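AgaA (Rhizobium radiobacter, PDB 6HLX) binds the opine agropinic acid as the periplasmic substrate-binding protein of an ABC transporter and so serves its import into the bacterium. Local coordinates at residues A311-A316 with N320-R325; T384-L389 with A427-I432. All blocks are in the same frame, centred on the assembly; numbering follows the deposited sequence.

Contact 1: residues A311-A316 with N320-R325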
loop_
_atom_site.group_PDB
_atom_site.type_symbol
_atom_site.label_atom_id
_atom_site.label_comp_id
_atom_site.label_asym_id
_atom_site.label_seq_id
_atom_site.Cartn_x
_atom_site.Cartn_y
_atom_site.Cartn_z
ATOM N N ALA A 311 -4.240 26.316 -22.212
ATOM C CA ALA A 311 -4.018 26.055 -23.644
ATOM C C ALA A 311 -4.163 24.578 -23.968
ATOM O O ALA A 311 -4.751 24.250 -24.991
ATOM C CB ALA A 311 -2.660 26.579 -24.098
ATOM N N LEU A 312 -3.675 23.678 -23.071
ATOM C CA LEU A 312 -3.805 22.228 -23.241
ATOM C C LEU A 312 -5.247 21.761 -23.242
ATOM O O LEU A 312 -5.595 20.903 -24.048
ATOM C CB LEU A 312 -2.995 21.465 -22.165
ATOM C CG LEU A 312 -1.510 21.281 -22.491
ATOM C CD1 LEU A 312 -0.741 20.838 -21.265
ATOM C CD2 LEU A 312 -1.299 20.270 -23.622
ATOM N N LEU A 313 -6.086 22.302 -22.327
ATOM C CA LEU A 313 -7.520 21.978 -22.269
ATOM C C LEU A 313 -8.198 22.394 -23.562
ATOM O O LEU A 313 -9.014 21.640 -24.095
ATOM C CB LEU A 313 -8.222 22.731 -21.123
ATOM C CG LEU A 313 -8.155 22.164 -19.725
ATOM C CD1 LEU A 313 -9.187 22.849 -18.857
ATOM C CD2 LEU A 313 -8.393 20.645 -19.711
ATOM N N ALA A 314 -7.864 23.607 -24.061
ATOM C CA ALA A 314 -8.437 24.142 -25.297
ATOM C C ALA A 314 -8.068 23.246 -26.476
ATOM O O ALA A 314 -8.946 22.893 -27.260
ATOM C CB ALA A 314 -7.960 25.570 -25.531
ATOM N N LYS A 315 -6.798 22.787 -26.526
ATOM C CA LYS A 315 -6.286 21.898 -27.568
ATOM C C LYS A 315 -6.993 20.540 -27.533
ATOM O O LYS A 315 -7.268 19.973 -28.592
ATOM C CB LYS A 315 -4.766 21.733 -27.417
ATOM C CG LYS A 315 -4.032 21.379 -28.696
ATOM C CD LYS A 315 -2.546 21.140 -28.408
ATOM C CE LYS A 315 -1.781 20.624 -29.608
ATOM N NZ LYS A 315 -2.067 19.190 -29.883
ATOM N N ALA A 316 -7.317 20.045 -26.310
ATOM C CA ALA A 316 -8.011 18.781 -26.061
ATOM C C ALA A 316 -9.517 18.834 -26.404
ATOM O O ALA A 316 -10.173 17.793 -26.417
ATOM C CB ALA A 316 -7.828 18.373 -24.602
ATOM N N ASN A 320 -13.855 25.794 -22.540
ATOM C CA ASN A 320 -14.624 26.291 -21.402
ATOM C C ASN A 320 -14.533 25.349 -20.208
ATOM O O ASN A 320 -15.297 25.506 -19.263
ATOM C CB ASN A 320 -16.085 26.498 -21.813
ATOM C CG ASN A 320 -16.233 27.431 -22.993
ATOM O OD1 ASN A 320 -16.829 27.084 -24.018
ATOM N ND2 ASN A 320 -15.668 28.624 -22.875
ATOM N N GLY A 321 -13.605 24.392 -20.258
ATOM C CA GLY A 321 -13.418 23.411 -19.193
ATOM C C GLY A 321 -14.542 22.399 -19.160
ATOM O O GLY A 321 -15.161 22.120 -20.194
ATOM N N PHE A 322 -14.826 21.843 -17.967
ATOM C CA PHE A 322 -15.877 20.840 -17.787
ATOM C C PHE A 322 -16.177 20.675 -16.308
ATOM O O PHE A 322 -15.417 21.177 -15.468
ATOM C CB PHE A 322 -15.461 19.469 -18.404
ATOM C CG PHE A 322 -14.125 18.921 -17.935
ATOM C CD1 PHE A 322 -14.034 18.162 -16.771
ATOM C CD2 PHE A 322 -12.962 19.160 -18.662
ATOM C CE1 PHE A 322 -12.796 17.652 -16.333
ATOM C CE2 PHE A 322 -11.728 18.661 -18.226
ATOM C CZ PHE A 322 -11.650 17.913 -17.061
ATOM N N GLU A 323 -17.249 19.929 -15.992
ATOM C CA GLU A 323 -17.623 19.621 -14.607
ATOM C C GLU A 323 -17.154 18.201 -14.291
ATOM O O GLU A 323 -17.216 17.314 -15.149
ATOM C CB GLU A 323 -19.141 19.726 -14.416
ATOM C CG GLU A 323 -19.713 21.094 -14.763
ATOM C CD GLU A 323 -21.207 21.282 -14.564
ATOM O OE1 GLU A 323 -21.646 22.454 -14.516
ATOM O OE2 GLU A 323 -21.940 20.269 -14.460
ATOM N N VAL A 324 -16.685 17.968 -13.048
ATOM C CA VAL A 324 -16.189 16.658 -12.659
ATOM C C VAL A 324 -16.321 16.501 -11.148
ATOM O O VAL A 324 -16.371 17.498 -10.435
ATOM C CB VAL A 324 -14.708 16.472 -13.137
ATOM C CG1 VAL A 324 -13.768 17.469 -12.470
ATOM C CG2 VAL A 324 -14.203 15.039 -12.962
ATOM N N ARG A 325 -16.310 15.262 -10.668
ATOM C CA ARG A 325 -16.340 14.986 -9.242
ATOM C C ARG A 325 -15.019 14.364 -8.824
ATOM O O ARG A 325 -14.527 13.470 -9.511
ATOM C CB ARG A 325 -17.490 14.036 -8.888
ATOM C CG ARG A 325 -18.881 14.576 -9.269
ATOM C CD ARG A 325 -19.981 13.865 -8.500
ATOM N NE ARG A 325 -20.002 14.258 -7.089
ATOM C CZ ARG A 325 -20.719 15.263 -6.592
ATOM N NH1 ARG A 325 -21.491 15.997 -7.387
ATOM N NH2 ARG A 325 -20.669 15.543 -5.295
#
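Leu313 and Phe322 meet because their first torsions swing both side chains into the gap between helix and strand. In Leu313, CG stands anti to the carbonyl carbon (chi1 -83°), which carries the two methyl groups off the helix toward the returning chain. In Phe322, CG sits between the backbone N and the carbonyl carbon (chi1 53°), and this folds the ring back toward the helix although CB itself is not aimed there. The two side chains cross at about a right angle. The leucine meets the ring at its edge: Leu313 CD2 lies 4.2 Å from Phe322 CE2, close to the ring plane. The other methyl, Leu313 CD1, rests 4.3 Å from Gly321 CA, in front of a backbone with positive phi (72°) just ahead of the strand. Contact is slight and wholly apolar, with 87 Å² buried in all.

Other parts of the fold complete the packing. Ile351 of the neighbouring strand touches both Leu313 and Phe322, and Tyr318, in the connecting turn, makes an edge-to-face pair with the phenylalanine ring. Backbone hydrogen bonds between Lys352 and both Phe322 and Val324 set strand 322-327 beside strand 351-356. Helix 306-315 thus feeds strand 322-327, which with helix 333-347 and the parallel outermost strand 351-356 forms a beta-alpha-beta crossover in the mixed sheet of this periplasmic binding protein.

Contact 2: residues T384-L389 with A427-I432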
loop_
_atom_site.group_PDB
_atom_site.type_symbol
_atom_site.label_atom_id
_atom_site.label_comp_id
_atom_site.label_asym_id
_atom_site.label_seq_id
_atom_site.Cartn_x
_atom_site.Cartn_y
_atom_site.Cartn_z
ATOM N N THR A 384 9.553 -3.263 -3.347
ATOM C CA THR A 384 10.749 -2.443 -3.484
ATOM C C THR A 384 11.588 -2.825 -4.724
ATOM O O THR A 384 12.783 -2.572 -4.744
ATOM C CB THR A 384 11.576 -2.453 -2.206
ATOM O OG1 THR A 384 11.957 -3.801 -1.961
ATOM C CG2 THR A 384 10.811 -1.899 -1.017
ATOM N N ASP A 385 10.975 -3.453 -5.720
ATOM C CA ASP A 385 11.627 -3.716 -7.000
ATOM C C ASP A 385 11.014 -2.678 -7.949
ATOM O O ASP A 385 9.851 -2.270 -7.756
ATOM C CB ASP A 385 11.324 -5.141 -7.517
ATOM C CG ASP A 385 11.943 -5.380 -8.892
ATOM O OD1 ASP A 385 13.169 -5.595 -8.964
ATOM O OD2 ASP A 385 11.214 -5.263 -9.896
ATOM N N ALA A 386 11.739 -2.331 -9.038
ATOM C CA ALA A 386 11.255 -1.365 -10.040
ATOM C C ALA A 386 9.886 -1.765 -10.609
ATOM O O ALA A 386 9.141 -0.893 -11.092
ATOM C CB ALA A 386 12.245 -1.258 -11.175
ATOM N N ASP A 387 9.558 -3.080 -10.589
ATOM C CA ASP A 387 8.270 -3.550 -11.116
ATOM C C ASP A 387 7.061 -3.092 -10.283
ATOM O O ASP A 387 5.920 -3.388 -10.654
ATOM C CB ASP A 387 8.241 -5.068 -11.356
ATOM C CG ASP A 387 7.039 -5.504 -12.183
ATOM O OD1 ASP A 387 6.828 -4.924 -13.275
ATOM O OD2 ASP A 387 6.273 -6.365 -11.703
ATOM N N TRP A 388 7.287 -2.318 -9.195
ATOM C CA TRP A 388 6.151 -1.713 -8.474
ATOM C C TRP A 388 5.325 -0.898 -9.495
ATOM O O TRP A 388 4.115 -0.745 -9.352
ATOM C CB TRP A 388 6.630 -0.781 -7.340
ATOM C CG TRP A 388 7.296 0.508 -7.771
ATOM C CD1 TRP A 388 8.637 0.729 -7.914
ATOM C CD2 TRP A 388 6.652 1.787 -7.969
ATOM N NE1 TRP A 388 8.871 2.054 -8.234
ATOM C CE2 TRP A 388 7.670 2.730 -8.247
ATOM C CE3 TRP A 388 5.308 2.228 -7.932
ATOM C CZ2 TRP A 388 7.392 4.101 -8.456
ATOM C CZ3 TRP A 388 5.032 3.579 -8.161
ATOM C CH2 TRP A 388 6.062 4.491 -8.448
ATOM N N LEU A 389 5.993 -0.397 -10.553
ATOM C CA LEU A 389 5.344 0.380 -11.612
ATOM C C LEU A 389 4.216 -0.368 -12.320
ATOM O O LEU A 389 3.262 0.276 -12.772
ATOM C CB LEU A 389 6.399 0.859 -12.626
ATOM C CG LEU A 389 7.410 1.877 -12.059
ATOM C CD1 LEU A 389 8.680 1.972 -12.955
ATOM C CD2 LEU A 389 6.735 3.263 -11.866
ATOM N N ALA A 427 21.769 -3.620 -15.450
ATOM C CA ALA A 427 22.364 -2.676 -16.425
ATOM C C ALA A 427 21.464 -2.573 -17.680
ATOM O O ALA A 427 21.363 -1.509 -18.315
ATOM C CB ALA A 427 23.764 -3.138 -16.818
ATOM N N GLU A 428 20.774 -3.682 -18.018
ATOM C CA GLU A 428 19.842 -3.689 -19.153
ATOM C C GLU A 428 18.462 -3.215 -18.667
ATOM O O GLU A 428 17.778 -2.459 -19.365
ATOM C CB GLU A 428 19.753 -5.095 -19.784
ATOM C CG GLU A 428 21.021 -5.492 -20.546
ATOM C CD GLU A 428 21.505 -4.467 -21.561
ATOM O OE1 GLU A 428 20.711 -4.091 -22.455
ATOM O OE2 GLU A 428 22.670 -4.020 -21.446
ATOM N N ARG A 429 18.080 -3.605 -17.449
ATOM C CA ARG A 429 16.773 -3.181 -16.918
ATOM C C ARG A 429 16.676 -1.655 -16.824
ATOM O O ARG A 429 15.623 -1.104 -17.118
ATOM C CB ARG A 429 16.508 -3.777 -15.516
ATOM C CG ARG A 429 16.231 -5.261 -15.483
ATOM C CD ARG A 429 15.833 -5.696 -14.071
ATOM N NE ARG A 429 14.414 -5.447 -13.827
ATOM C CZ ARG A 429 13.846 -5.455 -12.625
ATOM N NH1 ARG A 429 12.534 -5.251 -12.499
ATOM N NH2 ARG A 429 14.577 -5.691 -11.538
ATOM N N VAL A 430 17.766 -0.973 -16.463
ATOM C CA VAL A 430 17.701 0.475 -16.281
ATOM C C VAL A 430 17.355 1.209 -17.614
ATOM O O VAL A 430 16.552 2.148 -17.575
ATOM C CB VAL A 430 18.927 1.057 -15.529
ATOM C CG1 VAL A 430 20.143 1.207 -16.413
ATOM C CG2 VAL A 430 18.569 2.374 -14.827
ATOM N N LYS A 431 17.838 0.709 -18.778
ATOM C CA LYS A 431 17.535 1.294 -20.093
ATOM C C LYS A 431 16.029 1.166 -20.380
ATOM O O LYS A 431 15.429 2.050 -20.996
ATOM C CB LYS A 431 18.288 0.542 -21.206
ATOM C CG LYS A 431 19.812 0.587 -21.107
ATOM C CD LYS A 431 20.407 -0.156 -22.309
ATOM C CE LYS A 431 21.902 -0.325 -22.243
ATOM N NZ LYS A 431 22.406 -1.069 -23.427
ATOM N N ILE A 432 15.442 0.031 -19.970
ATOM C CA ILE A 432 14.024 -0.262 -20.166
ATOM C C ILE A 432 13.177 0.706 -19.332
ATOM O O ILE A 432 12.247 1.311 -19.862
ATOM C CB ILE A 432 13.728 -1.747 -19.827
ATOM C CG1 ILE A 432 14.492 -2.697 -20.782
ATOM C CG2 ILE A 432 12.218 -2.012 -19.876
ATOM C CD1 ILE A 432 14.686 -4.096 -20.197
#
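Asp385 and Arg429 join in a two-pronged, end-on salt bridge between a turn and the long helix 426-443. The aspartate places CG anti to its backbone N (chi1 177°), which brings the carboxylate within reach of Arg429, although CB itself does not point at the helix. Arg429 leaves the helix with CG anti to the carbonyl carbon, and a bend at chi3 (83°) aims the NH1/NH2 end at the carboxylate. Each nitrogen takes one oxygen: Arg429 NH2 donates to Asp385 OD1 at 2.9 Å, and Arg429 NH1 to Asp385 OD2, also at 2.9 Å. Both oxygens use their syn lone pairs, both bonds are nearly straight, and the carboxylate and guanidinium planes differ by only 9°.

Asp385 OD2 also accepts from Asp387 N at 2.8 Å, met from above the carboxylate plane, in a capping bond over the type I turn Asp385-Trp388 that leads into helix 388-393. The CB of Ala386 lies 4.2 Å from Arg429 NH1, obliquely to the guanidinium.

The guanidinium is gripped beyond the aspartate as well, NE by the carbonyl O of Gly420 and NH1 by the hydroxyl of Tyr433. Asp387 turns its own carboxylate elsewhere, OD1 being held by Ser390 and Arg421.

Three donors thus share one buried carboxylate, while the arginine is fixed at NE, NH1 and NH2, which should restrain rotation of both groups. Opposite charges paired in plane probably offset the cost of burial, coupling the capped turn electrostatically to helix 426-443.

How the contacts relate
Along the chain from the N terminus, contact 1 comes first and closes a short turn: three residues separate its two segments, between the end of helix 306-315 and the start of strand 322-327. The chain then passes through helix 333-347, strand 351-356, helix 360-369 and strand 374-379 before contact 2 opens. Contact 2 closes a longer excursion of 37 residues, which includes helix 411-422, and ties the turn before helix 388-393 to helix 426-443. The two are in series, neither nested nor crossed, with centres 34 Å apart and nearest atoms about 21 Å apart. Strands 322-327 and 374-379 are neighbours in one mixed sheet, so that sheet connects the two regions.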